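Local coordinates for protein porphyranase B (Zobellia galactanivorans, PDB 3JUU) that cleaves the sulfated red-algal polysaccharide porphyran as a family 16 glycoside hydrolase, releasing mostly a sulfated galactose disaccharide, at residues 124-129 against 239-244; 145-150 against 166-171. All blocks are in the same frame, centred on the assembly; numbering follows the deposited sequence.

Interaction 1: residues 124-129 against 239-244; sequences TFWLIN and RMVVET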
# COMPACT_ATOMS: atom_id res chain seq x y z
N THR A 124 -3.56 -1.82 -2.61
CA THR A 124 -2.29 -1.15 -2.44
C THR A 124 -1.61 -1.53 -1.14
O THR A 124 -2.28 -1.98 -0.14
CB THR A 124 -2.46 0.39 -2.47
OG1 THR A 124 -3.18 0.83 -1.29
CG2 THR A 124 -3.24 0.88 -3.76
N PHE A 125 -0.31 -1.30 -1.12
CA PHE A 125 0.46 -1.54 0.10
C PHE A 125 1.64 -0.54 0.02
O PHE A 125 2.35 -0.55 -1.02
CB PHE A 125 1.04 -2.96 0.02
CG PHE A 125 1.90 -3.34 1.21
CD1 PHE A 125 1.44 -3.13 2.54
CD2 PHE A 125 3.19 -3.91 1.03
CE1 PHE A 125 2.26 -3.51 3.64
CE2 PHE A 125 4.00 -4.31 2.13
CZ PHE A 125 3.58 -4.08 3.42
N TRP A 126 1.77 0.34 1.02
CA TRP A 126 2.68 1.50 0.90
C TRP A 126 3.04 2.10 2.25
O TRP A 126 2.44 1.68 3.29
CB TRP A 126 2.18 2.55 -0.12
CG TRP A 126 0.71 3.04 0.05
CD1 TRP A 126 -0.41 2.28 -0.19
CD2 TRP A 126 0.26 4.32 0.50
NE1 TRP A 126 -1.54 3.06 0.04
CE2 TRP A 126 -1.16 4.30 0.45
CE3 TRP A 126 0.92 5.52 0.86
CZ2 TRP A 126 -1.98 5.39 0.87
CZ3 TRP A 126 0.13 6.65 1.23
CH2 TRP A 126 -1.34 6.58 1.21
N LEU A 127 3.97 3.06 2.22
CA LEU A 127 4.45 3.74 3.44
C LEU A 127 4.36 5.20 3.14
O LEU A 127 4.65 5.62 2.00
CB LEU A 127 5.98 3.40 3.64
CG LEU A 127 6.17 1.96 4.20
CD1 LEU A 127 7.55 1.31 3.86
CD2 LEU A 127 5.99 2.03 5.72
N ILE A 128 4.03 6.02 4.14
CA ILE A 128 4.13 7.47 3.94
C ILE A 128 4.52 8.07 5.28
O ILE A 128 4.20 7.52 6.32
CB ILE A 128 2.77 8.04 3.30
CG1 ILE A 128 2.90 9.50 2.87
CG2 ILE A 128 1.59 7.87 4.33
CD1 ILE A 128 1.79 10.04 2.07
N ASN A 129 5.18 9.23 5.27
CA ASN A 129 5.42 9.93 6.51
C ASN A 129 4.16 10.77 6.83
O ASN A 129 3.17 10.78 6.05
CB ASN A 129 6.70 10.79 6.39
CG ASN A 129 6.50 12.06 5.57
OD1 ASN A 129 5.73 12.09 4.57
ND2 ASN A 129 7.17 13.16 6.01
N ARG A 239 0.31 1.56 5.07
CA ARG A 239 -1.01 1.80 4.49
C ARG A 239 -1.42 0.57 3.70
O ARG A 239 -0.65 0.08 2.84
CB ARG A 239 -0.96 2.94 3.49
CG ARG A 239 -0.57 4.30 4.10
CD ARG A 239 -1.82 4.94 4.83
NE ARG A 239 -1.47 6.23 5.42
CZ ARG A 239 -1.04 6.41 6.67
NH1 ARG A 239 -0.79 5.40 7.44
NH2 ARG A 239 -0.87 7.66 7.10
N MET A 240 -2.68 0.12 3.89
CA MET A 240 -3.30 -0.86 2.99
C MET A 240 -4.66 -0.21 2.62
O MET A 240 -5.54 -0.02 3.49
CB MET A 240 -3.51 -2.22 3.73
CG MET A 240 -2.18 -3.01 4.01
SD MET A 240 -1.53 -2.41 5.67
CE MET A 240 -2.57 -3.22 6.89
N VAL A 241 -4.81 0.14 1.34
CA VAL A 241 -5.89 1.07 0.96
C VAL A 241 -6.51 0.57 -0.31
O VAL A 241 -5.82 0.11 -1.26
CB VAL A 241 -5.36 2.53 0.81
CG1 VAL A 241 -6.42 3.48 0.12
CG2 VAL A 241 -4.91 3.09 2.21
N VAL A 242 -7.83 0.74 -0.39
CA VAL A 242 -8.59 0.34 -1.58
C VAL A 242 -9.38 1.60 -1.91
O VAL A 242 -10.22 2.05 -1.10
CB VAL A 242 -9.55 -0.85 -1.23
CG1 VAL A 242 -10.60 -1.05 -2.41
CG2 VAL A 242 -8.74 -2.16 -1.01
N GLU A 243 -9.11 2.22 -3.06
CA GLU A 243 -9.58 3.61 -3.32
C GLU A 243 -10.08 3.70 -4.77
O GLU A 243 -9.88 2.76 -5.55
CB GLU A 243 -8.40 4.56 -3.17
CG GLU A 243 -7.47 4.55 -4.37
CD GLU A 243 -6.02 4.66 -3.93
OE1 GLU A 243 -5.49 5.80 -3.99
OE2 GLU A 243 -5.42 3.63 -3.55
N THR A 244 -10.62 4.86 -5.16
CA THR A 244 -10.78 5.12 -6.62
C THR A 244 -9.60 6.03 -7.05
O THR A 244 -9.23 6.98 -6.33
CB THR A 244 -12.14 5.83 -6.88
OG1 THR A 244 -12.25 6.90 -5.92
CG2 THR A 244 -13.35 4.82 -6.64
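W126 lays one face of its indole against the aliphatic stem of R239, and the two residues are also a hydrogen-bonded antiparallel pair, with W126 N to R239 O at 3.0 Å and R239 N to W126 O at 2.8 Å. The CB of R239 stands 3.4 Å from the centroid of the five-membered ring, only 13° off its normal, a CH-pi contact over the face; CG continues across the six-membered ring. W126 CG sits between its own backbone N and carbonyl carbon (chi1 51°), and this choice swings the indole over the neighbouring strand. The guanidinium plane is turned 73° from the indole, and any cation-pi attraction is long and weak. I128 covers one guanidinium face, its CG2 3.6 Å from R239 NE, while E130 forms a salt bridge with NH2 and a bound MES sulfonate one with NE. Were the indole cut back to an alanine, R239 CB and CG would probably lose the flat surface they lie on, a gap would open beside V241 CB, and T124 OG1 would lose its NE1 donor. Farther along, T124 OG1 donates to V241 O at 2.7 Å and receives a weak, bent bond from W126 NE1, so a small hydroxyl residue serves both strands. V241 CB borders the indole edge, a fitting place for a compact branched side chain. T124 CG2 lies 3.5 Å from OE2 of E243, a probable substrate-binding residue whose carboxylate is held by S122 and R57. On the other side of the sheet, F125 and M240 run side by side, CD1 to CG 3.9 Å, and meet V270 of strand 264-276. Strands 122-128 and 237-242 are thus neighbours in the jelly-roll sandwich, flanked by strand 141-150 beside the former and strand 90-101 beside the latter.

Interaction 2: residues 145-150 against 166-171; sequences DIQESV and TMNSNT
This is an antiparallel strand pairing beside the catalytic cleft, in which strand 141-150, bearing the probable proton donor E148, meets strand 166-174, and side-chain amides take over part of the backbone ladder. D145 and N170 form the regular hydrogen-bonded pair, D145 N to N170 O and N170 N to D145 O, both 2.9 Å. I146 and Q147 both face F125 of strand 122-128, a classic beta bulge; the chain turns a corner at I146, and S169 OG reaches across to I146 O (2.8 Å). Q147 then acts as a mimic of a peptide unit. With its chain bent about CB–CG (chi2 64°), it presents OE1 to N168 N at 2.8 Å, in the carbonyl plane, and NE2 to T166 O at 3.0 Å, nearly straight at 170°. Glutamine suits this place because one flat group offers both an acceptor and a donor. N168 answers from the other strand: its ND2 lies 2.9 Å from E148 O, nearly along the C=O axis, while its backbone O accepts from E148 N. M167, extended beyond CG (chi2 179°), runs alongside I146; its CE comes 3.3 Å from I146 O and touches I146 CG2 more loosely, a reach suited to a long, flexible side chain. The main chain of E148 is therefore gripped on both its N and O by N168, while its carboxylate is engaged by Y245 and by a water that donates to OE2 and, weakly, to N168 O, an arrangement consistent with holding an acid residue in a defined position at the cleft.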
# COMPACT_ATOMS: atom_id res chain seq x y z
N ASP A 145 5.65 3.59 -2.31
CA ASP A 145 4.60 2.64 -2.79
C ASP A 145 5.20 1.29 -3.15
O ASP A 145 6.05 1.18 -4.05
CB ASP A 145 3.91 3.28 -4.01
CG ASP A 145 3.33 4.64 -3.66
OD1 ASP A 145 2.48 4.70 -2.73
OD2 ASP A 145 3.79 5.64 -4.24
N ILE A 146 4.74 0.25 -2.45
CA ILE A 146 5.35 -1.03 -2.62
C ILE A 146 4.60 -1.74 -3.72
O ILE A 146 5.19 -2.29 -4.69
CB ILE A 146 5.37 -1.81 -1.28
CG1 ILE A 146 6.06 -1.00 -0.25
CG2 ILE A 146 5.97 -3.27 -1.48
CD1 ILE A 146 5.76 -1.39 1.11
N GLN A 147 3.24 -1.74 -3.63
CA GLN A 147 2.47 -2.23 -4.75
C GLN A 147 1.20 -1.37 -4.89
O GLN A 147 0.52 -1.07 -3.89
CB GLN A 147 2.08 -3.73 -4.56
CG GLN A 147 0.99 -4.30 -5.44
CD GLN A 147 1.33 -4.33 -6.94
OE1 GLN A 147 2.06 -3.45 -7.42
NE2 GLN A 147 0.82 -5.33 -7.70
N GLU A 148 0.89 -0.98 -6.11
CA GLU A 148 -0.43 -0.39 -6.41
C GLU A 148 -0.96 -1.15 -7.61
O GLU A 148 -0.23 -1.43 -8.55
CB GLU A 148 -0.36 1.10 -6.75
CG GLU A 148 0.06 1.96 -5.57
CD GLU A 148 0.17 3.40 -5.93
OE1 GLU A 148 -0.92 4.03 -6.02
OE2 GLU A 148 1.34 3.86 -6.12
N SER A 149 -2.21 -1.57 -7.52
CA SER A 149 -2.80 -2.40 -8.58
C SER A 149 -4.24 -1.94 -8.75
O SER A 149 -4.79 -1.29 -7.85
CB SER A 149 -2.76 -3.92 -8.13
OG SER A 149 -3.24 -4.68 -9.27
N VAL A 150 -4.82 -2.24 -9.91
CA VAL A 150 -6.31 -2.32 -10.02
C VAL A 150 -6.65 -3.69 -10.62
O VAL A 150 -5.77 -4.36 -11.25
CB VAL A 150 -6.91 -1.17 -10.92
CG1 VAL A 150 -6.61 0.21 -10.32
CG2 VAL A 150 -6.45 -1.25 -12.44
N THR A 166 1.09 -6.26 -13.09
CA THR A 166 2.44 -5.86 -12.77
C THR A 166 2.57 -5.53 -11.27
O THR A 166 1.60 -5.18 -10.60
CB THR A 166 2.85 -4.67 -13.67
OG1 THR A 166 1.77 -3.74 -13.66
CG2 THR A 166 2.96 -5.10 -15.18
N MET A 167 3.79 -5.59 -10.76
CA MET A 167 4.10 -4.88 -9.51
C MET A 167 4.52 -3.46 -9.88
O MET A 167 5.52 -3.23 -10.56
CB MET A 167 5.25 -5.59 -8.74
CG MET A 167 5.48 -4.95 -7.37
SD MET A 167 6.84 -5.92 -6.57
CE MET A 167 7.15 -4.96 -5.12
N ASN A 168 3.74 -2.49 -9.43
CA ASN A 168 3.91 -1.10 -9.76
C ASN A 168 4.36 -0.45 -8.48
O ASN A 168 3.55 -0.33 -7.54
CB ASN A 168 2.50 -0.57 -10.11
CG ASN A 168 1.99 -1.23 -11.35
OD1 ASN A 168 2.68 -1.25 -12.35
ND2 ASN A 168 0.83 -1.87 -11.25
N SER A 169 5.65 -0.06 -8.42
CA SER A 169 6.23 0.50 -7.18
C SER A 169 6.66 1.91 -7.47
O SER A 169 6.78 2.32 -8.68
CB SER A 169 7.46 -0.30 -6.76
OG SER A 169 7.11 -1.71 -6.59
N ASN A 170 6.77 2.71 -6.42
CA ASN A 170 7.07 4.13 -6.65
C ASN A 170 7.68 4.79 -5.45
O ASN A 170 7.65 4.25 -4.32
CB ASN A 170 5.78 4.89 -7.11
CG ASN A 170 6.08 6.01 -8.13
OD1 ASN A 170 7.13 6.65 -8.07
ND2 ASN A 170 5.13 6.28 -9.03
N THR A 171 8.32 5.95 -5.67
CA THR A 171 8.87 6.73 -4.50
C THR A 171 8.57 8.18 -4.86
O THR A 171 8.80 8.59 -5.99
CB THR A 171 10.42 6.51 -4.26
OG1 THR A 171 11.11 6.81 -5.48
CG2 THR A 171 10.78 4.95 -3.84
O HOH W 1 3.26 2.41 -7.32
O HOH W 2 -1.16 -5.18 -10.85

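From the N terminus, strand 122-128 comes first and supplies one side of interaction 1. The chain then runs into strand 141-150 and, after a loop, into strand 166-174, closing the short loop of interaction 2. Only after a further stretch of sandwich strands does 239-244 return to close the much longer loop of interaction 1, so interaction 2 is nested within it. The two meet where 122-128 and 141-150 lie side by side: F125 O is 2.9 Å from I146 N, and W126 packs on D145. Four neighbouring strands thus run in the order 237-242, 122-128, 141-150, 166-174, bringing probable substrate-binding E243 and proton donor E148 about 5 Å apart between their side chains.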